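Local coordinates for protein single-stranded-DNA-specific exonuclease RecJ (Thermus thermophilus, PDB 2ZXR) that degrades single-stranded DNA from the 5' end toward the 3' end as a divalent-cation-dependent exonuclease, and has no detectable activity on single-stranded RNA, at residues 21-29 and 39-47; 582-591 and 596-605. All blocks are in the same frame, centred on the assembly; numbering follows the deposited sequence.

How the contacts relate
Following the chain from the N terminus, contact 1 comes first: the loop 39-47 that follows helix 29-37 folds back onto the last turn of helix 15-25. More than five hundred residues later, contact 2 joins parallel strands 587-588 and 601-603 of the C-terminal domain and closes a loop that contains neither helix nor strand. The two are in series, neither nested nor crossed; the centres of contact 1 and contact 2 lie about 36 Å apart, and the nearest atoms of contact 1 and contact 2 about 18 Å. Helix 624-639 borders both, since L626 and L629 touch M22 and P29, whereas Y638 bonds to the backbone of L605. Both contacts lie away from the metal site.

Contact 1: residues 21-29 and 39-47; sequences VMAALEVGP and GFRRKEDLD
A salt bridge joins K43 to E26, a non-glycine residue with positive phi (57°) just past the end of helix 15-25. The chain returns to it through helix 29-37, which ends in a Schellman motif at G39, so that the loop 39-47 folds back onto the last turn of the first helix. K43 NZ lies 2.5 Å from E26 OE2, a length short enough to be read with caution; as modelled, the ammonium meets the anti lone pair, on the side of OE2 turned away from the other oxygen. The lysine is extended until its last bond, where a bend (chi4 -59°) turns the ammonium toward the glutamate, while further back K43 CG lies against A24 O at 3.2 Å. Beneath this exposed pair L25 is buried. Its CD2 packs on the R42 carbonyl carbon at 3.5 Å and meets L46 CD1 at 4.0 Å, and Y35 of helix 29-37 touches both leucines. One turn earlier, V21 CG2 rests against R41 CD at 3.9 Å, and the arginine also forms a cation-pi contact with W36. The loop is held in shape by D45, whose carboxylate reaches back to the backbone at the start of the turn. D45 OD2 accepts both R41 N, at 3.0 Å, and R42 N, at 3.2 Å, the two donors approaching from the same face of the carboxylate plane.

Contact 2: residues 582-591 and 596-605; sequences PEEAGLWLGL and VLGRRVEVAL
Strands 587-588 and 601-603 run parallel, L587 pairing with E602 and W588 with V603, through a ladder in which E602 N bonds to G586 O, W588 N to E602 O (2.8 Å) and A604 N to W588 O. In the parallel sheet of the C-terminal domain they lie between strands 558-560 and 541-543. The indole of W588 dominates the packing. V601 CG2 sits 3.7 Å from the centroid of its six-membered ring, only 4° off the normal, a CH-pi contact set by a V601 chi1 of -63° that places this methyl between backbone N and carbonyl carbon. V603 CG2 touches W588 CE3 at 3.6 Å and V596 CB approaches W588 CH2 at 3.9 Å, while Y560 packs edge-to-face with the indole. In the model R599 NH1 lies 2.6 Å from P582 O, but the guanidinium is jammed against the E583 carbonyl, so this bond is doubtful. On the face bearing L587 and E602, a water joins G586 O to E602 OE1, and the carboxylate is also salt-bridged to R552. P582 O receives W588 NE1 at 3.2 Å, in the carbonyl plane and on a lone pair. The indole N-H of a buried ring is thereby satisfied, and the bond to P582 O, with V601 over one face, limits how far the indole can turn.

Contact 1: residues 21-29 and 39-47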
loop_
_atom_site.group_PDB
_atom_site.type_symbol
_atom_site.label_atom_id
_atom_site.label_comp_id
_atom_site.label_asym_id
_atom_site.label_seq_id
_atom_site.Cartn_x
_atom_site.Cartn_y
_atom_site.Cartn_z
ATOM N N VAL A 21 20.300 6.456 -8.163
ATOM C CA VAL A 21 19.486 5.279 -7.878
ATOM C C VAL A 21 19.501 4.311 -9.053
ATOM O O VAL A 21 19.681 3.104 -8.871
ATOM C CB VAL A 21 18.038 5.681 -7.516
ATOM C CG1 VAL A 21 17.166 4.447 -7.369
ATOM C CG2 VAL A 21 18.048 6.473 -6.188
ATOM N N MET A 22 19.345 4.841 -10.263
ATOM C CA MET A 22 19.360 3.996 -11.439
ATOM C C MET A 22 20.673 3.218 -11.555
ATOM O O MET A 22 20.696 2.057 -11.986
ATOM C CB MET A 22 19.192 4.833 -12.699
ATOM C CG MET A 22 17.787 5.327 -12.961
ATOM S SD MET A 22 17.688 5.987 -14.624
ATOM C CE MET A 22 18.319 7.578 -14.349
ATOM N N ALA A 23 21.769 3.879 -11.202
ATOM C CA ALA A 23 23.086 3.261 -11.290
ATOM C C ALA A 23 23.327 2.250 -10.187
ATOM O O ALA A 23 23.778 1.143 -10.444
ATOM C CB ALA A 23 24.174 4.332 -11.250
ATOM N N ALA A 24 23.012 2.641 -8.959
ATOM C CA ALA A 24 23.238 1.793 -7.797
ATOM C C ALA A 24 22.287 0.618 -7.654
ATOM O O ALA A 24 22.534 -0.273 -6.842
ATOM C CB ALA A 24 23.221 2.648 -6.523
ATOM N N LEU A 25 21.191 0.612 -8.407
ATOM C CA LEU A 25 20.263 -0.508 -8.335
ATOM C C LEU A 25 20.168 -1.188 -9.691
ATOM O O LEU A 25 19.493 -2.209 -9.838
ATOM C CB LEU A 25 18.877 -0.051 -7.901
ATOM C CG LEU A 25 18.743 0.593 -6.524
ATOM C CD1 LEU A 25 17.256 0.775 -6.241
ATOM C CD2 LEU A 25 19.391 -0.267 -5.453
ATOM N N GLU A 26 20.845 -0.615 -10.682
ATOM C CA GLU A 26 20.845 -1.162 -12.028
ATOM C C GLU A 26 19.433 -1.292 -12.621
ATOM O O GLU A 26 19.031 -2.373 -13.043
ATOM C CB GLU A 26 21.540 -2.525 -12.022
ATOM C CG GLU A 26 22.884 -2.504 -11.278
ATOM C CD GLU A 26 23.624 -3.843 -11.327
ATOM O OE1 GLU A 26 24.045 -4.265 -12.434
ATOM O OE2 GLU A 26 23.781 -4.472 -10.257
ATOM N N VAL A 27 18.688 -0.187 -12.656
ATOM C CA VAL A 27 17.336 -0.201 -13.211
ATOM C C VAL A 27 17.038 1.055 -14.017
ATOM O O VAL A 27 17.716 2.072 -13.884
ATOM C CB VAL A 27 16.253 -0.315 -12.079
ATOM C CG1 VAL A 27 16.437 -1.621 -11.292
ATOM C CG2 VAL A 27 16.349 0.891 -11.132
ATOM N N GLY A 28 16.022 0.972 -14.866
ATOM C CA GLY A 28 15.609 2.120 -15.644
ATOM C C GLY A 28 14.995 3.223 -14.787
ATOM O O GLY A 28 14.861 3.071 -13.566
ATOM N N PRO A 29 14.596 4.352 -15.405
ATOM C CA PRO A 29 13.996 5.506 -14.718
ATOM C C PRO A 29 12.649 5.293 -13.981
ATOM O O PRO A 29 12.433 5.874 -12.939
ATOM C CB PRO A 29 13.909 6.565 -15.826
ATOM C CG PRO A 29 13.690 5.738 -17.076
ATOM C CD PRO A 29 14.637 4.551 -16.866
ATOM N N GLY A 39 12.441 5.325 -0.520
ATOM C CA GLY A 39 13.683 5.420 0.227
ATOM C C GLY A 39 14.746 4.386 -0.090
ATOM O O GLY A 39 15.710 4.260 0.665
ATOM N N PHE A 40 14.593 3.628 -1.174
ATOM C CA PHE A 40 15.613 2.641 -1.533
ATOM C C PHE A 40 16.699 3.333 -2.356
ATOM O O PHE A 40 16.453 3.750 -3.485
ATOM C CB PHE A 40 15.003 1.486 -2.338
ATOM C CG PHE A 40 14.009 0.661 -1.560
ATOM C CD1 PHE A 40 12.672 1.029 -1.501
ATOM C CD2 PHE A 40 14.418 -0.477 -0.870
ATOM C CE1 PHE A 40 11.752 0.278 -0.767
ATOM C CE2 PHE A 40 13.506 -1.236 -0.134
ATOM C CZ PHE A 40 12.172 -0.857 -0.084
ATOM N N ARG A 41 17.899 3.451 -1.790
ATOM C CA ARG A 41 18.999 4.124 -2.471
ATOM C C ARG A 41 20.153 3.223 -2.901
ATOM O O ARG A 41 20.657 3.360 -4.013
ATOM C CB ARG A 41 19.537 5.259 -1.591
ATOM C CG ARG A 41 18.470 6.257 -1.148
ATOM C CD ARG A 41 17.558 6.674 -2.306
ATOM N NE ARG A 41 16.426 7.494 -1.869
ATOM C CZ ARG A 41 16.509 8.781 -1.542
ATOM N NH1 ARG A 41 15.421 9.439 -1.153
ATOM N NH2 ARG A 41 17.679 9.411 -1.614
ATOM N N ARG A 42 20.573 2.312 -2.025
ATOM C CA ARG A 42 21.676 1.394 -2.329
ATOM C C ARG A 42 21.137 -0.030 -2.421
ATOM O O ARG A 42 20.014 -0.287 -1.989
ATOM C CB ARG A 42 22.736 1.470 -1.230
ATOM C CG ARG A 42 23.120 2.888 -0.854
ATOM C CD ARG A 42 24.209 2.907 0.192
ATOM N NE ARG A 42 23.813 2.222 1.421
ATOM C CZ ARG A 42 22.833 2.623 2.229
ATOM N NH1 ARG A 42 22.126 3.716 1.948
ATOM N NH2 ARG A 42 22.562 1.932 3.333
ATOM N N LYS A 43 21.924 -0.950 -2.979
ATOM C CA LYS A 43 21.484 -2.340 -3.108
ATOM C C LYS A 43 21.082 -2.974 -1.776
ATOM O O LYS A 43 20.161 -3.791 -1.725
ATOM C CB LYS A 43 22.571 -3.204 -3.749
ATOM C CG LYS A 43 22.660 -3.111 -5.265
ATOM C CD LYS A 43 23.553 -4.221 -5.819
ATOM C CE LYS A 43 23.809 -4.060 -7.313
ATOM N NZ LYS A 43 22.549 -4.077 -8.098
ATOM N N GLU A 44 21.766 -2.595 -0.700
ATOM C CA GLU A 44 21.473 -3.153 0.624
ATOM C C GLU A 44 20.178 -2.643 1.254
ATOM O O GLU A 44 19.799 -3.079 2.347
ATOM C CB GLU A 44 22.658 -2.916 1.585
ATOM C CG GLU A 44 23.373 -1.572 1.429
ATOM C CD GLU A 44 24.602 -1.651 0.520
ATOM O OE1 GLU A 44 25.614 -2.258 0.936
ATOM O OE2 GLU A 44 24.556 -1.113 -0.613
ATOM N N ASP A 45 19.497 -1.725 0.570
ATOM C CA ASP A 45 18.238 -1.172 1.072
ATOM C C ASP A 45 17.114 -2.078 0.581
ATOM O O ASP A 45 16.003 -2.076 1.119
ATOM C CB ASP A 45 18.021 0.243 0.528
ATOM C CG ASP A 45 19.220 1.154 0.761
ATOM O OD1 ASP A 45 20.340 0.623 0.939
ATOM O OD2 ASP A 45 19.045 2.398 0.746
ATOM N N LEU A 46 17.420 -2.839 -0.463
ATOM C CA LEU A 46 16.472 -3.769 -1.048
ATOM C C LEU A 46 16.504 -5.044 -0.234
ATOM O O LEU A 46 15.499 -5.748 -0.092
ATOM C CB LEU A 46 16.863 -4.072 -2.486
ATOM C CG LEU A 46 16.563 -2.940 -3.460
ATOM C CD1 LEU A 46 16.967 -3.377 -4.864
ATOM C CD2 LEU A 46 15.067 -2.608 -3.405
ATOM N N ASP A 47 17.682 -5.343 0.297
ATOM C CA ASP A 47 17.851 -6.521 1.117
ATOM C C ASP A 47 18.484 -6.170 2.436
ATOM O O ASP A 47 19.647 -6.480 2.694
ATOM C CB ASP A 47 18.675 -7.581 0.400
ATOM C CG ASP A 47 17.804 -8.670 -0.179
ATOM O OD1 ASP A 47 17.089 -8.369 -1.159
ATOM O OD2 ASP A 47 17.816 -9.809 0.360
#

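Contact 2: residues 582-591 and 596-605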
loop_
_atom_site.group_PDB
_atom_site.type_symbol
_atom_site.label_atom_id
_atom_site.label_comp_id
_atom_site.label_asym_id
_atom_site.label_seq_id
_atom_site.Cartn_x
_atom_site.Cartn_y
_atom_site.Cartn_z
ATOM N N PRO A 582 14.056 34.116 -25.214
ATOM C CA PRO A 582 13.164 33.525 -24.204
ATOM C C PRO A 582 12.992 34.278 -22.882
ATOM O O PRO A 582 11.887 34.345 -22.338
ATOM C CB PRO A 582 13.742 32.125 -24.014
ATOM C CG PRO A 582 15.233 32.331 -24.292
ATOM C CD PRO A 582 15.177 33.204 -25.527
ATOM N N GLU A 583 14.072 34.841 -22.355
ATOM C CA GLU A 583 13.983 35.566 -21.091
ATOM C C GLU A 583 13.142 36.851 -21.233
ATOM O O GLU A 583 12.781 37.483 -20.231
ATOM C CB GLU A 583 15.383 35.907 -20.561
ATOM C CG GLU A 583 16.143 36.881 -21.447
ATOM C CD GLU A 583 16.919 36.200 -22.558
ATOM O OE1 GLU A 583 16.581 35.051 -22.933
ATOM O OE2 GLU A 583 17.872 36.836 -23.068
ATOM N N GLU A 584 12.829 37.261 -22.458
ATOM C CA GLU A 584 11.990 38.447 -22.560
ATOM C C GLU A 584 10.654 38.220 -23.274
ATOM O O GLU A 584 9.719 38.987 -23.078
ATOM C CB GLU A 584 12.764 39.644 -23.148
ATOM C CG GLU A 584 13.099 39.601 -24.607
ATOM C CD GLU A 584 14.167 40.652 -24.954
ATOM O OE1 GLU A 584 14.178 41.155 -26.101
ATOM O OE2 GLU A 584 15.001 40.963 -24.069
ATOM N N ALA A 585 10.549 37.174 -24.081
ATOM C CA ALA A 585 9.278 36.875 -24.737
ATOM C C ALA A 585 8.320 36.172 -23.748
ATOM O O ALA A 585 8.709 35.234 -23.048
ATOM C CB ALA A 585 9.513 35.973 -25.921
ATOM N N GLY A 586 7.076 36.625 -23.694
ATOM C CA GLY A 586 6.101 35.973 -22.840
ATOM C C GLY A 586 5.409 34.812 -23.570
ATOM O O GLY A 586 4.530 34.141 -23.009
ATOM N N LEU A 587 5.789 34.573 -24.828
ATOM C CA LEU A 587 5.195 33.489 -25.621
ATOM C C LEU A 587 6.297 32.672 -26.287
ATOM O O LEU A 587 7.179 33.239 -26.930
ATOM C CB LEU A 587 4.284 34.062 -26.709
ATOM C CG LEU A 587 3.606 33.007 -27.574
ATOM C CD1 LEU A 587 2.509 32.332 -26.729
ATOM C CD2 LEU A 587 3.012 33.634 -28.837
ATOM N N TRP A 588 6.250 31.349 -26.145
ATOM C CA TRP A 588 7.293 30.500 -26.739
ATOM C C TRP A 588 6.687 29.520 -27.712
ATOM O O TRP A 588 5.584 29.012 -27.492
ATOM C CB TRP A 588 8.054 29.704 -25.652
ATOM C CG TRP A 588 8.852 30.509 -24.626
ATOM C CD1 TRP A 588 9.099 31.860 -24.631
ATOM C CD2 TRP A 588 9.541 29.986 -23.477
ATOM N NE1 TRP A 588 9.902 32.207 -23.554
ATOM C CE2 TRP A 588 10.182 31.074 -22.834
ATOM C CE3 TRP A 588 9.677 28.705 -22.931
ATOM C CZ2 TRP A 588 10.944 30.913 -21.668
ATOM C CZ3 TRP A 588 10.443 28.548 -21.766
ATOM C CH2 TRP A 588 11.061 29.645 -21.155
ATOM N N LEU A 589 7.405 29.242 -28.791
ATOM C CA LEU A 589 6.917 28.306 -29.789
ATOM C C LEU A 589 7.772 27.048 -29.757
ATOM O O LEU A 589 7.640 26.179 -30.604
ATOM C CB LEU A 589 6.990 28.942 -31.174
ATOM C CG LEU A 589 6.143 30.194 -31.371
ATOM C CD1 LEU A 589 6.302 30.698 -32.808
ATOM C CD2 LEU A 589 4.680 29.872 -31.087
ATOM N N GLY A 590 8.663 26.975 -28.775
ATOM C CA GLY A 590 9.540 25.838 -28.662
ATOM C C GLY A 590 10.220 25.950 -27.324
ATOM O O GLY A 590 9.939 26.879 -26.551
ATOM N N LEU A 591 11.127 25.017 -27.058
ATOM C CA LEU A 591 11.820 24.965 -25.785
ATOM C C LEU A 591 13.228 25.538 -25.833
ATOM O O LEU A 591 14.013 25.200 -26.719
ATOM C CB LEU A 591 11.895 23.501 -25.304
ATOM C CG LEU A 591 10.584 22.715 -25.327
ATOM C CD1 LEU A 591 10.806 21.308 -24.782
ATOM C CD2 LEU A 591 9.552 23.444 -24.498
ATOM N N VAL A 596 15.337 29.105 -18.188
ATOM C CA VAL A 596 14.959 30.504 -18.219
ATOM C C VAL A 596 13.844 30.598 -17.176
ATOM O O VAL A 596 12.673 30.346 -17.478
ATOM C CB VAL A 596 14.438 30.914 -19.605
ATOM C CG1 VAL A 596 14.136 32.413 -19.616
ATOM C CG2 VAL A 596 15.480 30.582 -20.672
ATOM N N LEU A 597 14.233 30.919 -15.944
ATOM C CA LEU A 597 13.300 31.002 -14.822
ATOM C C LEU A 597 12.956 32.441 -14.436
ATOM O O LEU A 597 13.531 33.381 -14.970
ATOM C CB LEU A 597 13.873 30.233 -13.624
ATOM C CG LEU A 597 14.171 28.744 -13.910
ATOM C CD1 LEU A 597 14.668 28.045 -12.655
ATOM C CD2 LEU A 597 12.898 28.060 -14.416
ATOM N N GLY A 598 12.022 32.609 -13.502
ATOM C CA GLY A 598 11.601 33.953 -13.137
ATOM C C GLY A 598 11.029 34.557 -14.416
ATOM O O GLY A 598 11.347 35.682 -14.814
ATOM N N ARG A 599 10.158 33.783 -15.051
ATOM C CA ARG A 599 9.557 34.140 -16.325
ATOM C C ARG A 599 8.047 34.280 -16.356
ATOM O O ARG A 599 7.517 35.385 -16.490
ATOM C CB ARG A 599 9.947 33.079 -17.368
ATOM C CG ARG A 599 11.354 33.199 -17.903
ATOM C CD ARG A 599 11.389 34.164 -19.081
ATOM N NE ARG A 599 10.744 35.435 -18.767
ATOM C CZ ARG A 599 10.249 36.264 -19.684
ATOM N NH1 ARG A 599 10.335 35.946 -20.970
ATOM N NH2 ARG A 599 9.667 37.407 -19.317
ATOM N N ARG A 600 7.372 33.147 -16.240
ATOM C CA ARG A 600 5.915 33.062 -16.330
ATOM C C ARG A 600 5.634 33.304 -17.805
ATOM O O ARG A 600 5.508 34.449 -18.278
ATOM C CB ARG A 600 5.207 34.097 -15.475
ATOM C CG ARG A 600 3.781 33.663 -15.062
ATOM C CD ARG A 600 2.828 33.490 -16.256
ATOM N NE ARG A 600 1.448 33.182 -15.848
ATOM C CZ ARG A 600 0.408 33.075 -16.683
ATOM N NH1 ARG A 600 -0.799 32.789 -16.213
ATOM N NH2 ARG A 600 0.563 33.251 -17.987
ATOM N N VAL A 601 5.566 32.203 -18.538
ATOM C CA VAL A 601 5.365 32.267 -19.973
ATOM C C VAL A 601 4.338 31.274 -20.476
ATOM O O VAL A 601 3.932 30.351 -19.757
ATOM C CB VAL A 601 6.703 32.008 -20.696
ATOM C CG1 VAL A 601 7.697 33.097 -20.341
ATOM C CG2 VAL A 601 7.268 30.630 -20.284
ATOM N N GLU A 602 3.918 31.474 -21.723
ATOM C CA GLU A 602 2.955 30.578 -22.353
ATOM C C GLU A 602 3.764 29.840 -23.392
ATOM O O GLU A 602 4.527 30.448 -24.155
ATOM C CB GLU A 602 1.819 31.369 -22.981
ATOM C CG GLU A 602 0.983 32.022 -21.916
ATOM C CD GLU A 602 -0.204 32.726 -22.494
ATOM O OE1 GLU A 602 -0.161 33.970 -22.557
ATOM O OE2 GLU A 602 -1.169 32.041 -22.896
ATOM N N VAL A 603 3.621 28.521 -23.397
ATOM C CA VAL A 603 4.412 27.718 -24.288
ATOM C C VAL A 603 3.608 26.843 -25.206
ATOM O O VAL A 603 2.675 26.162 -24.790
ATOM C CB VAL A 603 5.386 26.842 -23.476
ATOM C CG1 VAL A 603 6.282 26.034 -24.402
ATOM C CG2 VAL A 603 6.193 27.727 -22.533
ATOM N N ALA A 604 3.974 26.886 -26.474
ATOM C CA ALA A 604 3.330 26.074 -27.482
ATOM C C ALA A 604 4.467 25.266 -28.109
ATOM O O ALA A 604 5.634 25.655 -28.035
ATOM C CB ALA A 604 2.660 26.964 -28.533
ATOM N N LEU A 605 4.133 24.128 -28.695
ATOM C CA LEU A 605 5.151 23.313 -29.338
ATOM C C LEU A 605 4.757 23.277 -30.786
ATOM O O LEU A 605 5.444 23.802 -31.669
ATOM C CB LEU A 605 5.128 21.896 -28.790
ATOM C CG LEU A 605 5.461 21.745 -27.314
ATOM C CD1 LEU A 605 5.191 20.294 -26.911
ATOM C CD2 LEU A 605 6.909 22.169 -27.066
HETATM O O HOH W 1 2.573 35.596 -21.736
#